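Local coordinates for alpha-l-arabinofuranosidase domain protein (Thermotoga maritima, PDB 4ATW), which probably cleaves non-reducing terminal alpha-L-arabinofuranosyl residues from arabinose-containing glycans, as a heat-stable alpha-L-arabinofuranosidase, at residues 312-317 and 393-398; 417-422 and 466-471. One frame throughout, in Å; residues are numbered along the deposited sequence.

How the contacts relate
Both contacts draw on the beta-sandwich domain that accompanies the (beta/alpha)8 barrel, and both reach the same mixed sheet. Contact 1 is the interdomain one, joining the end of barrel helix 299-313 to strand 383-398; contact 2 lies within the sandwich, where 417-422 pairs with 466-471. Their centres are 19 Å apart and their nearest atoms about 7 Å, so they do not touch. The disulfide C306-C476 also ties helix 299-313 to the sandwich, at strand 475-481. Because 312-317 leads into the last barrel strand, contact 1 probably lies at the barrel end opposite the active site expected for this family. Contact 2 is peripheral, its centre about 30 Å from the chain's centre, against 16 Å for contact 1.

Contact 1 (312-317 and 393-398); sequences LQKMSD and DAAASI
The carboxylate of D393 receives the ammonium group of K314 on the syn side of OD1, with NZ lifted 21° out of the carboxylate plane. NZ lies 2.8 Å from OD1, and a weaker bond of 3.1 Å joins K314 NZ to D393 OD2, so one nitrogen spans both oxygens of the salt bridge. The other flat group, the amide of Q313, presents its NE2 end to the strand, 4.0 Å from A395 CB; its OE1 is hydrogen-bonded to the hydroxyl of Y21.

K314 also donates from NZ to the carbonyl oxygen of A394 at 3.3 Å, above the carbonyl plane. Two consecutive strand residues thus grip one ammonium group. A lysine suits this place because its chain, extended beyond CG, carries the charge from the end of the helix across to the strand. D393 answers from the opposite direction, with CG anti to its backbone N (chi1 -170°), which turns the carboxylate to meet the ammonium group. Its OD2 is bonded to the hydroxyl of Y251, and the two donors would probably stabilise the buried carboxylate.

Helix 299-313 links the seventh and eighth strands of the (beta/alpha)8 barrel, and K314 is the residue at which the chain leaves helical conformation; strand 383-398 belongs to the beta-sandwich. The lysine-aspartate pair therefore bridges the domains. Alternation along the strand sends D393, A395 and S397 toward the helix end. Between the two polar residues, the small methyl of A395 lets the aliphatic part of K314 run past, its CB 4.3 Å from K314 CD. S397 OG takes a bond from the backbone N of G358 and a weak one joins it to F406 O, while the amide of Q313 has NE2 3.5 Å from that OG, too poorly angled to bond.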
loop_
_atom_site.group_PDB
_atom_site.type_symbol
_atom_site.label_atom_id
_atom_site.label_comp_id
_atom_site.label_asym_id
_atom_site.label_seq_id
_atom_site.Cartn_x
_atom_site.Cartn_y
_atom_site.Cartn_z
ATOM N N LEU A 312 3.045 7.787 7.003
ATOM C CA LEU A 312 4.114 7.018 6.395
ATOM C C LEU A 312 5.195 7.953 5.931
ATOM O O LEU A 312 6.382 7.691 6.110
ATOM C CB LEU A 312 3.600 6.198 5.206
ATOM C CG LEU A 312 2.614 5.093 5.612
ATOM C CD1 LEU A 312 2.054 4.452 4.376
ATOM C CD2 LEU A 312 3.305 4.021 6.469
ATOM N N GLN A 313 4.781 9.067 5.347
ATOM C CA GLN A 313 5.745 10.016 4.831
ATOM C C GLN A 313 6.768 10.281 5.940
ATOM O O GLN A 313 7.997 10.314 5.699
ATOM C CB GLN A 313 5.013 11.280 4.358
ATOM C CG GLN A 313 5.846 12.197 3.481
ATOM C CD GLN A 313 5.037 12.915 2.373
ATOM O OE1 GLN A 313 4.535 12.270 1.439
ATOM N NE2 GLN A 313 4.923 14.261 2.470
ATOM N N LYS A 314 6.283 10.395 7.173
ATOM C CA LYS A 314 7.226 10.676 8.239
ATOM C C LYS A 314 7.671 9.516 9.061
ATOM O O LYS A 314 8.297 9.733 10.087
ATOM C CB LYS A 314 6.736 11.807 9.161
ATOM C CG LYS A 314 5.255 11.882 9.428
ATOM C CD LYS A 314 4.926 13.243 10.035
ATOM C CE LYS A 314 3.527 13.307 10.612
ATOM N NZ LYS A 314 3.345 14.591 11.339
ATOM N N MET A 315 7.381 8.295 8.609
ATOM C CA MET A 315 7.806 7.100 9.340
ATOM C C MET A 315 8.456 6.062 8.446
ATOM O O MET A 315 8.806 4.970 8.894
ATOM C CB MET A 315 6.610 6.449 10.036
ATOM C CG MET A 315 6.339 6.995 11.415
ATOM S SD MET A 315 4.798 6.401 12.071
ATOM C CE MET A 315 5.236 4.731 12.469
ATOM N N SER A 316 8.643 6.413 7.183
ATOM C CA SER A 316 9.225 5.494 6.212
ATOM C C SER A 316 10.530 4.884 6.671
ATOM O O SER A 316 11.045 3.976 6.022
ATOM C CB SER A 316 9.450 6.201 4.873
ATOM O OG SER A 316 10.247 7.359 5.056
ATOM N N ASP A 317 11.079 5.379 7.777
ATOM C CA ASP A 317 12.343 4.843 8.273
ATOM C C ASP A 317 12.134 3.521 8.979
ATOM O O ASP A 317 13.034 2.691 8.994
ATOM C CB ASP A 317 13.106 5.865 9.156
ATOM C CG ASP A 317 12.272 6.423 10.286
ATOM O OD1 ASP A 317 11.085 6.723 10.058
ATOM O OD2 ASP A 317 12.803 6.585 11.399
ATOM N N ASP A 393 -2.566 17.941 10.878
ATOM C CA ASP A 393 -1.236 17.336 10.908
ATOM C C ASP A 393 -0.623 17.595 9.560
ATOM O O ASP A 393 -1.339 17.953 8.631
ATOM C CB ASP A 393 -1.297 15.839 11.199
ATOM C CG ASP A 393 0.086 15.242 11.476
ATOM O OD1 ASP A 393 0.961 15.959 12.028
ATOM O OD2 ASP A 393 0.301 14.049 11.164
ATOM N N ALA A 394 0.689 17.449 9.443
ATOM C CA ALA A 394 1.316 17.718 8.162
ATOM C C ALA A 394 2.776 17.248 8.054
ATOM O O ALA A 394 3.442 16.936 9.054
ATOM C CB ALA A 394 1.232 19.174 7.872
ATOM N N ALA A 395 3.267 17.212 6.815
ATOM C CA ALA A 395 4.610 16.741 6.547
ATOM C C ALA A 395 5.211 17.466 5.371
ATOM O O ALA A 395 4.621 17.541 4.302
ATOM C CB ALA A 395 4.587 15.251 6.288
ATOM N N ALA A 396 6.410 17.977 5.589
ATOM C CA ALA A 396 7.108 18.741 4.590
ATOM C C ALA A 396 8.222 17.952 3.933
ATOM O O ALA A 396 9.154 17.492 4.606
ATOM C CB ALA A 396 7.670 19.987 5.238
ATOM N N SER A 397 8.145 17.809 2.614
ATOM C CA SER A 397 9.169 17.067 1.896
ATOM C C SER A 397 9.870 17.980 0.913
ATOM O O SER A 397 9.319 19.004 0.514
ATOM C CB SER A 397 8.541 15.889 1.155
ATOM O OG SER A 397 7.220 16.214 0.753
ATOM N N ILE A 398 11.077 17.589 0.522
ATOM C CA ILE A 398 11.910 18.319 -0.423
ATOM C C ILE A 398 12.272 17.417 -1.592
ATOM O O ILE A 398 12.519 16.229 -1.386
ATOM C CB ILE A 398 13.181 18.710 0.239
ATOM C CG1 ILE A 398 12.938 19.962 1.041
ATOM C CG2 ILE A 398 14.270 18.876 -0.772
ATOM C CD1 ILE A 398 14.224 20.628 1.485
#

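Contact 2 (417-422 and 466-471); sequences ALKVPI and EFEHTF
I422 and F467 both carry their gamma branch between the backbone N and the carbonyl carbon (chi1 87° and 72°), which swings the isoleucine's CG1 over one face of the phenylalanine ring. This CH-pi contact puts I422 CG1 3.4 Å from the centroid of the F467 ring. Branched isoleucine and flat phenylalanine suit such a place, the one offering C-H groups and the other a broad face; an alanine at F467 would probably leave I422 CG1 without its aromatic cover and open a gap. Their backbones join through F467 N, which donates to I422 O at 3.2 Å.

At the other end, L418 N donates to F471 O at 3.0 Å and F471 N returns a bond to L418 O at 2.9 Å, a single antiparallel bridge of the hydrogen-bonded kind. The F471 ring takes V420 CG1 at its edge and H469 CD2 over one face. On the exposed side, K419 NZ forms a salt bridge with E468 OE1 at 2.9 Å, its hydrogen bond weak. E466 OE1 salt-bridges R423 of strand 421-424; OE2 meets R4, linking the pair to strand 4-8. Strand 421-424 thus sits between antiparallel 466-468 and parallel 4-8 at the margin of the beta-sandwich.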
loop_
_atom_site.group_PDB
_atom_site.type_symbol
_atom_site.label_atom_id
_atom_site.label_comp_id
_atom_site.label_asym_id
_atom_site.label_seq_id
_atom_site.Cartn_x
_atom_site.Cartn_y
_atom_site.Cartn_z
ATOM N N ALA A 417 -13.276 25.402 8.552
ATOM C CA ALA A 417 -12.075 25.580 7.765
ATOM C C ALA A 417 -11.102 26.140 8.798
ATOM O O ALA A 417 -11.542 26.571 9.869
ATOM C CB ALA A 417 -12.330 26.556 6.679
ATOM N N LEU A 418 -9.802 26.119 8.527
ATOM C CA LEU A 418 -8.861 26.652 9.507
ATOM C C LEU A 418 -7.791 27.547 8.873
ATOM O O LEU A 418 -7.175 27.175 7.865
ATOM C CB LEU A 418 -8.220 25.494 10.291
ATOM C CG LEU A 418 -8.901 24.956 11.565
ATOM C CD1 LEU A 418 -10.317 24.489 11.287
ATOM C CD2 LEU A 418 -8.055 23.828 12.121
ATOM N N LYS A 419 -7.539 28.700 9.492
ATOM C CA LYS A 419 -6.597 29.687 8.956
ATOM C C LYS A 419 -5.222 29.726 9.639
ATOM O O LYS A 419 -4.660 30.800 9.856
ATOM C CB LYS A 419 -7.226 31.084 8.979
ATOM C CG LYS A 419 -7.766 31.544 7.635
ATOM C CD LYS A 419 -7.872 33.059 7.573
ATOM C CE LYS A 419 -6.555 33.722 7.940
ATOM N NZ LYS A 419 -6.712 35.185 8.169
ATOM N N VAL A 420 -4.685 28.555 9.963
ATOM C CA VAL A 420 -3.325 28.416 10.475
ATOM C C VAL A 420 -2.178 29.146 9.792
ATOM O O VAL A 420 -2.025 29.119 8.564
ATOM C CB VAL A 420 -3.177 26.852 10.209
ATOM C CG1 VAL A 420 -3.676 26.490 8.834
ATOM C CG2 VAL A 420 -1.724 26.408 10.384
ATOM N N PRO A 421 -1.335 29.803 10.603
ATOM C CA PRO A 421 -0.157 30.557 10.148
ATOM C C PRO A 421 1.002 29.609 9.930
ATOM O O PRO A 421 1.617 29.154 10.890
ATOM C CB PRO A 421 0.139 31.477 11.319
ATOM C CG PRO A 421 -0.237 30.625 12.485
ATOM C CD PRO A 421 -1.551 29.987 12.054
ATOM N N ILE A 422 1.299 29.296 8.680
ATOM C CA ILE A 422 2.409 28.393 8.408
ATOM C C ILE A 422 3.656 29.292 8.337
ATOM O O ILE A 422 3.534 30.502 8.217
ATOM C CB ILE A 422 2.158 27.597 7.065
ATOM C CG1 ILE A 422 2.659 28.383 5.865
ATOM C CG2 ILE A 422 0.672 27.404 6.824
ATOM C CD1 ILE A 422 4.186 28.289 5.639
ATOM N N GLU A 466 6.790 33.790 6.250
ATOM C CA GLU A 466 5.727 33.670 7.209
ATOM C C GLU A 466 4.441 34.032 6.461
ATOM O O GLU A 466 4.395 35.025 5.732
ATOM C CB GLU A 466 5.980 34.628 8.362
ATOM C CG GLU A 466 4.943 34.559 9.452
ATOM C CD GLU A 466 5.173 33.413 10.402
ATOM O OE1 GLU A 466 6.282 33.349 10.985
ATOM O OE2 GLU A 466 4.242 32.589 10.569
ATOM N N PHE A 467 3.419 33.199 6.584
ATOM C CA PHE A 467 2.161 33.511 5.940
ATOM C C PHE A 467 0.998 32.706 6.483
ATOM O O PHE A 467 1.081 32.102 7.554
ATOM C CB PHE A 467 2.260 33.382 4.405
ATOM C CG PHE A 467 2.343 31.976 3.894
ATOM C CD1 PHE A 467 1.189 31.274 3.551
ATOM C CD2 PHE A 467 3.577 31.369 3.681
ATOM C CE1 PHE A 467 1.261 29.972 2.990
ATOM C CE2 PHE A 467 3.661 30.076 3.119
ATOM C CZ PHE A 467 2.495 29.382 2.775
ATOM N N GLU A 468 -0.103 32.740 5.747
ATOM C CA GLU A 468 -1.318 32.022 6.128
ATOM C C GLU A 468 -2.015 31.483 4.881
ATOM O O GLU A 468 -1.818 31.979 3.757
ATOM C CB GLU A 468 -2.321 32.936 6.868
ATOM C CG GLU A 468 -1.892 33.510 8.219
ATOM C CD GLU A 468 -3.054 34.178 8.964
ATOM O OE1 GLU A 468 -3.829 34.925 8.327
ATOM O OE2 GLU A 468 -3.189 33.961 10.188
ATOM N N HIS A 469 -2.826 30.459 5.105
ATOM C CA HIS A 469 -3.600 29.822 4.057
ATOM C C HIS A 469 -4.667 29.037 4.809
ATOM O O HIS A 469 -4.366 28.338 5.780
ATOM C CB HIS A 469 -2.747 28.876 3.237
ATOM C CG HIS A 469 -3.521 28.146 2.196
ATOM N ND1 HIS A 469 -3.852 28.717 0.991
ATOM C CD2 HIS A 469 -4.054 26.898 2.182
ATOM C CE1 HIS A 469 -4.551 27.853 0.273
ATOM N NE2 HIS A 469 -4.688 26.740 0.973
ATOM N N THR A 470 -5.914 29.174 4.393
ATOM C CA THR A 470 -6.965 28.471 5.083
ATOM C C THR A 470 -7.200 27.118 4.422
ATOM O O THR A 470 -7.176 27.006 3.201
ATOM C CB THR A 470 -8.238 29.317 5.086
ATOM O OG1 THR A 470 -8.436 29.878 3.786
ATOM C CG2 THR A 470 -8.111 30.455 6.087
ATOM N N PHE A 471 -7.386 26.078 5.231
ATOM C CA PHE A 471 -7.626 24.744 4.699
ATOM C C PHE A 471 -9.062 24.356 4.987
ATOM O O PHE A 471 -9.517 24.414 6.132
ATOM C CB PHE A 471 -6.672 23.738 5.340
ATOM C CG PHE A 471 -5.226 24.083 5.165
ATOM C CD1 PHE A 471 -4.524 23.635 4.058
ATOM C CD2 PHE A 471 -4.557 24.851 6.107
ATOM C CE1 PHE A 471 -3.156 23.958 3.906
ATOM C CE2 PHE A 471 -3.194 25.173 5.956
ATOM C CZ PHE A 471 -2.493 24.730 4.867
#